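Local structure of alanine racemase 1 (Caldanaerobacter subterraneus subsp. tengcongensis MB4, 4Y2W) at residues V279-P284 and C319-T324; G269-T274 and V311-M316. The protein belongs to the alanine racemase family, in which an N-terminal TIM-type barrel is joined to a C-terminal domain built largely of beta strands. The protein carries 1 engineered substitution. One frame throughout, in Å; residues are numbered along the deposited sequence.

Contact 1. Residues V279-P284 and C319-T324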
ATOM      1  N   VAL A 279      -9.005  13.707  27.327  1.00 39.43           N
ATOM      2  CA  VAL A 279      -9.596  12.437  26.916  1.00 39.38           C
ATOM      3  C   VAL A 279      -8.910  11.991  25.626  1.00 38.61           C
ATOM      4  O   VAL A 279      -9.030  12.648  24.594  1.00 38.23           O
ATOM      5  CB  VAL A 279     -11.115  12.560  26.668  1.00 40.05           C
ATOM      6  CG1 VAL A 279     -11.712  11.206  26.302  1.00 39.61           C
ATOM      7  CG2 VAL A 279     -11.813  13.128  27.896  1.00 40.43           C
ATOM      8  N   ILE A 280      -8.188  10.875  25.695  1.00 38.48           N
ATOM      9  CA  ILE A 280      -7.471  10.329  24.543  1.00 37.60           C
ATOM     10  C   ILE A 280      -8.219   9.135  23.971  1.00 37.18           C
ATOM     11  O   ILE A 280      -8.559   8.198  24.696  1.00 38.50           O
ATOM     12  CB  ILE A 280      -6.049   9.869  24.933  1.00 37.09           C
ATOM     13  CG1 ILE A 280      -5.293  11.004  25.632  1.00 37.80           C
ATOM     14  CG2 ILE A 280      -5.284   9.371  23.713  1.00 36.56           C
ATOM     15  CD1 ILE A 280      -5.259  12.303  24.855  1.00 38.16           C
ATOM     16  N   ALA A 281      -8.475   9.167  22.671  1.00 36.06           N
ATOM     17  CA  ALA A 281      -9.045   8.017  21.991  1.00 36.04           C
ATOM     18  C   ALA A 281      -7.963   7.323  21.171  1.00 35.80           C
ATOM     19  O   ALA A 281      -7.049   7.970  20.656  1.00 35.87           O
ATOM     20  CB  ALA A 281     -10.205   8.436  21.105  1.00 36.17           C
ATOM     21  N   THR A 282      -8.067   6.004  21.069  1.00 34.54           N
ATOM     22  CA  THR A 282      -7.192   5.221  20.213  1.00 33.92           C
ATOM     23  C   THR A 282      -8.030   4.705  19.045  1.00 33.46           C
ATOM     24  O   THR A 282      -9.179   4.287  19.229  1.00 32.97           O
ATOM     25  CB  THR A 282      -6.573   4.037  20.978  1.00 33.89           C
ATOM     26  OG1 THR A 282      -6.037   4.497  22.223  1.00 34.99           O
ATOM     27  CG2 THR A 282      -5.471   3.390  20.167  1.00 33.87           C
ATOM     28  N   ILE A 283      -7.460   4.734  17.846  1.00 32.27           N
ATOM     29  CA  ILE A 283      -8.181   4.303  16.654  1.00 32.00           C
ATOM     30  C   ILE A 283      -7.354   3.275  15.888  1.00 31.25           C
ATOM     31  O   ILE A 283      -6.143   3.440  15.727  1.00 30.61           O
ATOM     32  CB  ILE A 283      -8.577   5.492  15.748  1.00 32.51           C
ATOM     33  CG1 ILE A 283      -7.386   6.436  15.508  1.00 33.14           C
ATOM     34  CG2 ILE A 283      -9.736   6.264  16.368  1.00 32.18           C
ATOM     35  CD1 ILE A 283      -7.743   7.684  14.724  1.00 33.62           C
ATOM     36  N   PRO A 284      -8.003   2.205  15.405  1.00 30.81           N
ATOM     37  CA  PRO A 284      -7.269   1.092  14.817  1.00 30.58           C
ATOM     38  C   PRO A 284      -6.872   1.345  13.361  1.00 30.56           C
ATOM     39  O   PRO A 284      -7.177   0.538  12.482  1.00 29.82           O
ATOM     40  CB  PRO A 284      -8.264  -0.062  14.939  1.00 30.46           C
ATOM     41  CG  PRO A 284      -9.590   0.598  14.764  1.00 30.75           C
ATOM     42  CD  PRO A 284      -9.460   1.979  15.356  1.00 30.81           C
ATOM     43  N   CYS A 319      -3.339   4.756  16.054  1.00 33.61           N
ATOM     44  CA  CYS A 319      -2.821   6.043  16.505  1.00 33.46           C
ATOM     45  C   CYS A 319      -3.774   6.653  17.519  1.00 33.06           C
ATOM     46  O   CYS A 319      -4.917   6.213  17.653  1.00 32.71           O
ATOM     47  CB  CYS A 319      -2.604   6.998  15.329  1.00 33.28           C
ATOM     48  SG  CYS A 319      -4.119   7.491  14.483  1.00 35.19           S
ATOM     49  N   MET A 320      -3.287   7.661  18.234  1.00 33.21           N
ATOM     50  CA  MET A 320      -4.069   8.343  19.254  1.00 33.23           C
ATOM     51  C   MET A 320      -4.504   9.730  18.796  1.00 33.29           C
ATOM     52  O   MET A 320      -3.793  10.405  18.050  1.00 32.80           O
ATOM     53  CB  MET A 320      -3.260   8.459  20.540  1.00 33.73           C
ATOM     54  CG  MET A 320      -3.203   7.174  21.346  1.00 34.44           C
ATOM     55  SD  MET A 320      -2.311   5.847  20.520  1.00 35.28           S
ATOM     56  CE  MET A 320      -0.625   6.456  20.624  1.00 34.54           C
ATOM     57  N   ILE A 321      -5.674  10.149  19.266  1.00 33.57           N
ATOM     58  CA  ILE A 321      -6.210  11.473  18.972  1.00 34.03           C
ATOM     59  C   ILE A 321      -6.737  12.130  20.245  1.00 34.46           C
ATOM     60  O   ILE A 321      -7.260  11.451  21.129  1.00 34.84           O
ATOM     61  CB  ILE A 321      -7.336  11.419  17.911  1.00 34.03           C
ATOM     62  CG1 ILE A 321      -8.311  10.270  18.195  1.00 34.16           C
ATOM     63  CG2 ILE A 321      -6.742  11.264  16.520  1.00 34.07           C
ATOM     64  CD1 ILE A 321      -9.624  10.371  17.442  1.00 33.82           C
ATOM     65  N   ASP A 322      -6.591  13.449  20.334  1.00 35.11           N
ATOM     66  CA  ASP A 322      -7.092  14.213  21.473  1.00 35.38           C
ATOM     67  C   ASP A 322      -8.549  14.573  21.227  1.00 35.80           C
ATOM     68  O   ASP A 322      -8.854  15.366  20.338  1.00 36.21           O
ATOM     69  CB  ASP A 322      -6.262  15.487  21.683  1.00 35.27           C
ATOM     70  CG  ASP A 322      -6.590  16.190  22.992  1.00 35.14           C
ATOM     71  OD1 ASP A 322      -7.716  16.017  23.498  1.00 35.37           O
ATOM     72  OD2 ASP A 322      -5.720  16.913  23.516  1.00 34.85           O
ATOM     73  N   VAL A 323      -9.442  13.993  22.023  1.00 36.30           N
ATOM     74  CA  VAL A 323     -10.879  14.217  21.858  1.00 37.16           C
ATOM     75  C   VAL A 323     -11.471  14.995  23.035  1.00 38.06           C
ATOM     76  O   VAL A 323     -12.676  14.935  23.291  1.00 38.81           O
ATOM     77  CB  VAL A 323     -11.631  12.881  21.650  1.00 36.69           C
ATOM     78  CG1 VAL A 323     -11.119  12.179  20.400  1.00 36.79           C
ATOM     79  CG2 VAL A 323     -11.495  11.969  22.860  1.00 36.44           C
ATOM     80  N   THR A 324     -10.621  15.745  23.733  1.00 38.92           N
ATOM     81  CA  THR A 324     -11.022  16.477  24.931  1.00 39.44           C
ATOM     82  C   THR A 324     -12.097  17.533  24.666  1.00 40.33           C
ATOM     83  O   THR A 324     -12.955  17.769  25.513  1.00 40.75           O
ATOM     84  CB  THR A 324      -9.808  17.172  25.566  1.00 39.27           C
ATOM     85  OG1 THR A 324      -8.752  16.217  25.736  1.00 38.22           O
ATOM     86  CG2 THR A 324     -10.173  17.787  26.916  1.00 39.72           C
TER
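The amide N of Val-323 donates to Val-279 O at 2.9 Å. This bond continues an antiparallel strand pair of the C-terminal beta domain, whose short axes approach to 4.7 Å at 148°. Ala-281 with Ile-321 and Ile-283 with Cys-319 form the hydrogen-bonded pairs, each with reciprocal N-H...O=C bonds. Ile-280 with Asp-322 and Thr-282 with Met-320 are the non-hydrogen-bonded pairs between them.

Beyond the last pair the second strand turns: Asp-322 OD1 accepts from Thr-324 N at 2.9 Å, an Asx turn. It brings Thr-324 OG1 round to accept from Val-279 N at 3.0 Å, so a side chain takes over where backbone pairing stops.

On the face of Ala-281, Ile-283, Cys-319 and Ile-321, Ala-281 CB touches CG1 of both Ile-321 and Val-323, each at 3.9 Å. On the other face the CG2 branch of Ile-280 meets Met-320 CG at 3.8 Å. Thr-282 OG1 bonds to Arg-138 O of the second subunit, placing this face against the dimer partner. Ile-283 carries CG1 between its backbone N and carbonyl carbon (chi1 48°), which sets CG1 3.6 Å from Cys-319 SG.

Contact 2. Residues G269-T274 and V311-M316. With ALA (alanine), chain D.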
ATOM      1  N   GLY A 269       8.727   7.187  21.777  1.00 45.14           N
ATOM      2  CA  GLY A 269       9.691   8.262  22.009  1.00 45.29           C
ATOM      3  C   GLY A 269       9.179   9.414  22.857  1.00 45.85           C
ATOM      4  O   GLY A 269       9.795  10.479  22.896  1.00 45.50           O
ATOM      5  N   LYS A 270       8.057   9.205  23.543  1.00 46.79           N
ATOM      6  CA  LYS A 270       7.406  10.258  24.324  1.00 47.00           C
ATOM      7  C   LYS A 270       7.340  11.591  23.563  1.00 45.26           C
ATOM      8  O   LYS A 270       7.547  12.655  24.145  1.00 45.62           O
ATOM      9  CB  LYS A 270       8.119  10.438  25.670  1.00 47.76           C
ATOM     10  CG  LYS A 270       8.413   9.125  26.384  1.00 48.69           C
ATOM     11  CD  LYS A 270       8.437   9.268  27.901  1.00 49.19           C
ATOM     12  CE  LYS A 270       9.551  10.172  28.397  1.00 48.98           C
ATOM     13  NZ  LYS A 270       9.576  10.208  29.886  1.00 48.55           N
ATOM     14  N   SER A 271       7.027  11.522  22.269  1.00 43.71           N
ATOM     15  CA  SER A 271       7.033  12.706  21.404  1.00 42.87           C
ATOM     16  C   SER A 271       5.951  13.728  21.770  1.00 42.00           C
ATOM     17  O   SER A 271       6.077  14.904  21.432  1.00 41.73           O
ATOM     18  CB  SER A 271       6.897  12.305  19.927  1.00 42.37           C
ATOM     19  OG  SER A 271       5.561  11.957  19.598  1.00 42.71           O
ATOM     20  N   PHE A 272       4.892  13.278  22.443  1.00 41.42           N
ATOM     21  CA  PHE A 272       3.822  14.163  22.905  1.00 41.72           C
ATOM     22  C   PHE A 272       3.608  14.010  24.412  1.00 42.52           C
ATOM     23  O   PHE A 272       3.781  12.925  24.974  1.00 43.05           O
ATOM     24  CB  PHE A 272       2.520  13.859  22.156  1.00 41.41           C
ATOM     25  CG  PHE A 272       1.362  14.744  22.546  1.00 41.81           C
ATOM     26  CD1 PHE A 272       0.525  14.399  23.604  1.00 41.55           C
ATOM     27  CD2 PHE A 272       1.100  15.921  21.850  1.00 42.09           C
ATOM     28  CE1 PHE A 272      -0.538  15.212  23.964  1.00 41.16           C
ATOM     29  CE2 PHE A 272       0.035  16.737  22.205  1.00 41.25           C
ATOM     30  CZ  PHE A 272      -0.786  16.381  23.263  1.00 41.23           C
ATOM     31  N   VAL A 273       3.239  15.114  25.055  1.00 42.61           N
ATOM     32  CA  VAL A 273       2.826  15.107  26.453  1.00 42.24           C
ATOM     33  C   VAL A 273       1.638  16.049  26.620  1.00 41.96           C
ATOM     34  O   VAL A 273       1.622  17.145  26.064  1.00 42.19           O
ATOM     35  CB  VAL A 273       3.975  15.519  27.402  1.00 42.32           C
ATOM     36  CG1 VAL A 273       4.388  16.972  27.186  1.00 41.80           C
ATOM     37  CG2 VAL A 273       3.584  15.279  28.854  1.00 42.16           C
ATOM     38  N   THR A 274       0.640  15.615  27.377  1.00 42.33           N
ATOM     39  CA  THR A 274      -0.526  16.444  27.640  1.00 42.85           C
ATOM     40  C   THR A 274      -0.139  17.664  28.472  1.00 44.43           C
ATOM     41  O   THR A 274       0.695  17.572  29.376  1.00 43.58           O
ATOM     42  CB  THR A 274      -1.624  15.656  28.379  1.00 42.14           C
ATOM     43  OG1 THR A 274      -1.056  14.959  29.497  1.00 41.25           O
ATOM     44  CG2 THR A 274      -2.280  14.660  27.442  1.00 42.01           C
ATOM     45  N   VAL A 311      -2.172  12.800  18.166  1.00 40.50           N
ATOM     46  CA  VAL A 311      -1.208  13.084  19.226  1.00 40.10           C
ATOM     47  C   VAL A 311      -0.285  11.885  19.410  1.00 40.15           C
ATOM     48  O   VAL A 311      -0.739  10.739  19.462  1.00 40.21           O
ATOM     49  CB  VAL A 311      -1.900  13.473  20.553  1.00 39.64           C
ATOM     50  CG1 VAL A 311      -2.463  14.880  20.450  1.00 39.34           C
ATOM     51  CG2 VAL A 311      -3.004  12.491  20.920  1.00 39.52           C
ATOM     52  N   GLY A 312       1.014  12.159  19.485  1.00 40.42           N
ATOM     53  CA  GLY A 312       2.029  11.110  19.503  1.00 40.60           C
ATOM     54  C   GLY A 312       2.280  10.595  18.099  1.00 40.27           C
ATOM     55  O   GLY A 312       1.673  11.078  17.141  1.00 39.35           O
ATOM     56  N   ARG A 313       3.177   9.619  17.978  1.00 41.06           N
ATOM     57  CA  ARG A 313       3.532   9.052  16.675  1.00 41.41           C
ATOM     58  C   ARG A 313       2.427   8.148  16.151  1.00 40.13           C
ATOM     59  O   ARG A 313       1.676   7.552  16.930  1.00 40.61           O
ATOM     60  CB  ARG A 313       4.841   8.255  16.743  1.00 43.04           C
ATOM     61  CG  ARG A 313       6.058   9.076  17.137  1.00 44.98           C
ATOM     62  CD  ARG A 313       7.303   8.641  16.380  1.00 45.96           C
ATOM     63  NE  ARG A 313       8.499   9.337  16.858  1.00 47.01           N
ATOM     64  CZ  ARG A 313       9.408   8.836  17.698  1.00 48.51           C
ATOM     65  NH1 ARG A 313       9.304   7.605  18.187  1.00 48.54           N
ATOM     66  NH2 ARG A 313      10.450   9.583  18.053  1.00 50.37           N
ATOM     67  N   VAL A 314       2.330   8.059  14.827  1.00 37.90           N
ATOM     68  CA  VAL A 314       1.429   7.116  14.185  1.00 36.90           C
ATOM     69  C   VAL A 314       2.105   5.750  14.208  1.00 36.19           C
ATOM     70  O   VAL A 314       3.229   5.596  13.728  1.00 35.57           O
ATOM     71  CB  VAL A 314       1.101   7.535  12.737  1.00 36.60           C
ATOM     72  CG1 VAL A 314       0.297   6.458  12.022  1.00 36.28           C
ATOM     73  CG2 VAL A 314       0.341   8.850  12.733  1.00 36.76           C
ATOM     74  N   CYS A 315       1.424   4.771  14.798  1.00 35.87           N
ATOM     75  CA  CYS A 315       1.929   3.403  14.872  1.00 35.13           C
ATOM     76  C   CYS A 315       1.577   2.674  13.583  1.00 34.49           C
ATOM     77  O   CYS A 315       0.935   3.236  12.697  1.00 34.34           O
ATOM     78  CB  CYS A 315       1.333   2.675  16.082  1.00 35.40           C
ATOM     79  SG  CYS A 315       1.507   3.552  17.653  1.00 36.19           S
ATOM     80  N   MET A 316       1.996   1.423  13.483  1.00 33.95           N
ATOM     81  CA  MET A 316       1.764   0.627  12.286  1.00 34.16           C
ATOM     82  C   MET A 316       0.280   0.347  12.058  1.00 34.12           C
ATOM     83  O   MET A 316      -0.191   0.347  10.919  1.00 34.55           O
ATOM     84  CB  MET A 316       2.525  -0.692  12.401  1.00 34.63           C
ATOM     85  CG  MET A 316       2.556  -1.528  11.134  1.00 34.74           C
ATOM     86  SD  MET A 316       3.858  -2.774  11.213  1.00 34.92           S
ATOM     87  CE  MET A 316       3.408  -3.803   9.819  1.00 35.27           C
TER
HETATM   88  N   ALA D 402       4.328  -1.384  17.013  1.00 49.37           N
HETATM   89  CA  ALA D 402       5.403  -0.872  16.118  1.00 49.46           C
HETATM   90  C   ALA D 402       4.902   0.345  15.338  1.00 50.05           C
HETATM   91  O   ALA D 402       3.696   0.508  15.162  1.00 50.24           O
HETATM   92  CB  ALA D 402       5.876  -1.968  15.169  1.00 49.76           C
HETATM   93  OXT ALA D 402       5.669   1.194  14.869  1.00 48.87           O
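Phe-272 offers one ring face to Val-311, whose CG1 stands 3.8 Å from the ring centroid and only 20° off the ring normal. This CH-pi contact joins the two-stranded antiparallel hairpin of 265-266 and 272-273 to segment 311-316, which follows on from strand 306-311, within the C-terminal beta domain. CG of Phe-272 is anti to its backbone N (chi1 -179°), which swings the ring over the valine; CG1 sits toward the rim, 3.6 Å from Phe-272 CE2. At the base of the ring, Phe-272 CB packs on Gly-312 N at 3.5 Å, and the CA atoms of these two residues are the nearest across the contact. Gly-312 N has a polar partner in Asn-297 OD1, and Phe-272 also rests on Asn-297.

Around Ser-271 and Gly-269 the contact loosens in kind: instead of a ring face with several carbons against Val-311, there are isolated approaches of polar atoms, and no hydrogen bond crosses between the two segments. Exposed Ser-271 sets OG 3.6 Å from Gly-312 CA, while that hydroxyl makes a weak hydrogen bond to Asn-297 ND2. The Arg-313 guanidinium passes Gly-269 with NH1 3.7 Å from Gly-269 N, merely a touch. The polar end of Arg-313 is held elsewhere: NH1 forms a salt bridge with Glu-174 of the second subunit, placing this looser side at the subunit boundary.

Farther along, the loop leaves the hairpin and enters the ligand pocket, where Cys-315 and Met-316 line bound alanine together with Tyr-268 and Tyr-287, both of which bond to it through OH. From this loop the polar contact comes from the backbone: Met-316 N donates to alanine O at 2.6 Å with an N-H...O angle of 160°, while Cys-315 CB lies 3.3 Å from that same oxygen.

Overall arrangement
Both contacts lie in the C-terminal beta domain, their centres about 11 Å apart, and they meet mainly at Val-311: Met-320 O and Val-311 N, 2.9 Å apart, make a probable hydrogen bond, while Val-311 CG2 packs on the backbone of 321-322. Contact 1 is the buried one, eight of its eleven touching residues being buried, and its cohesion comes from regular backbone pairing inside the main sheet. Contact 2 is only partly buried and lacks such bonds between its segments, relying on side-chain packing of a peripheral hairpin on a loop. Both reach the second subunit, but 311-316 also supplies residues to the alanine pocket.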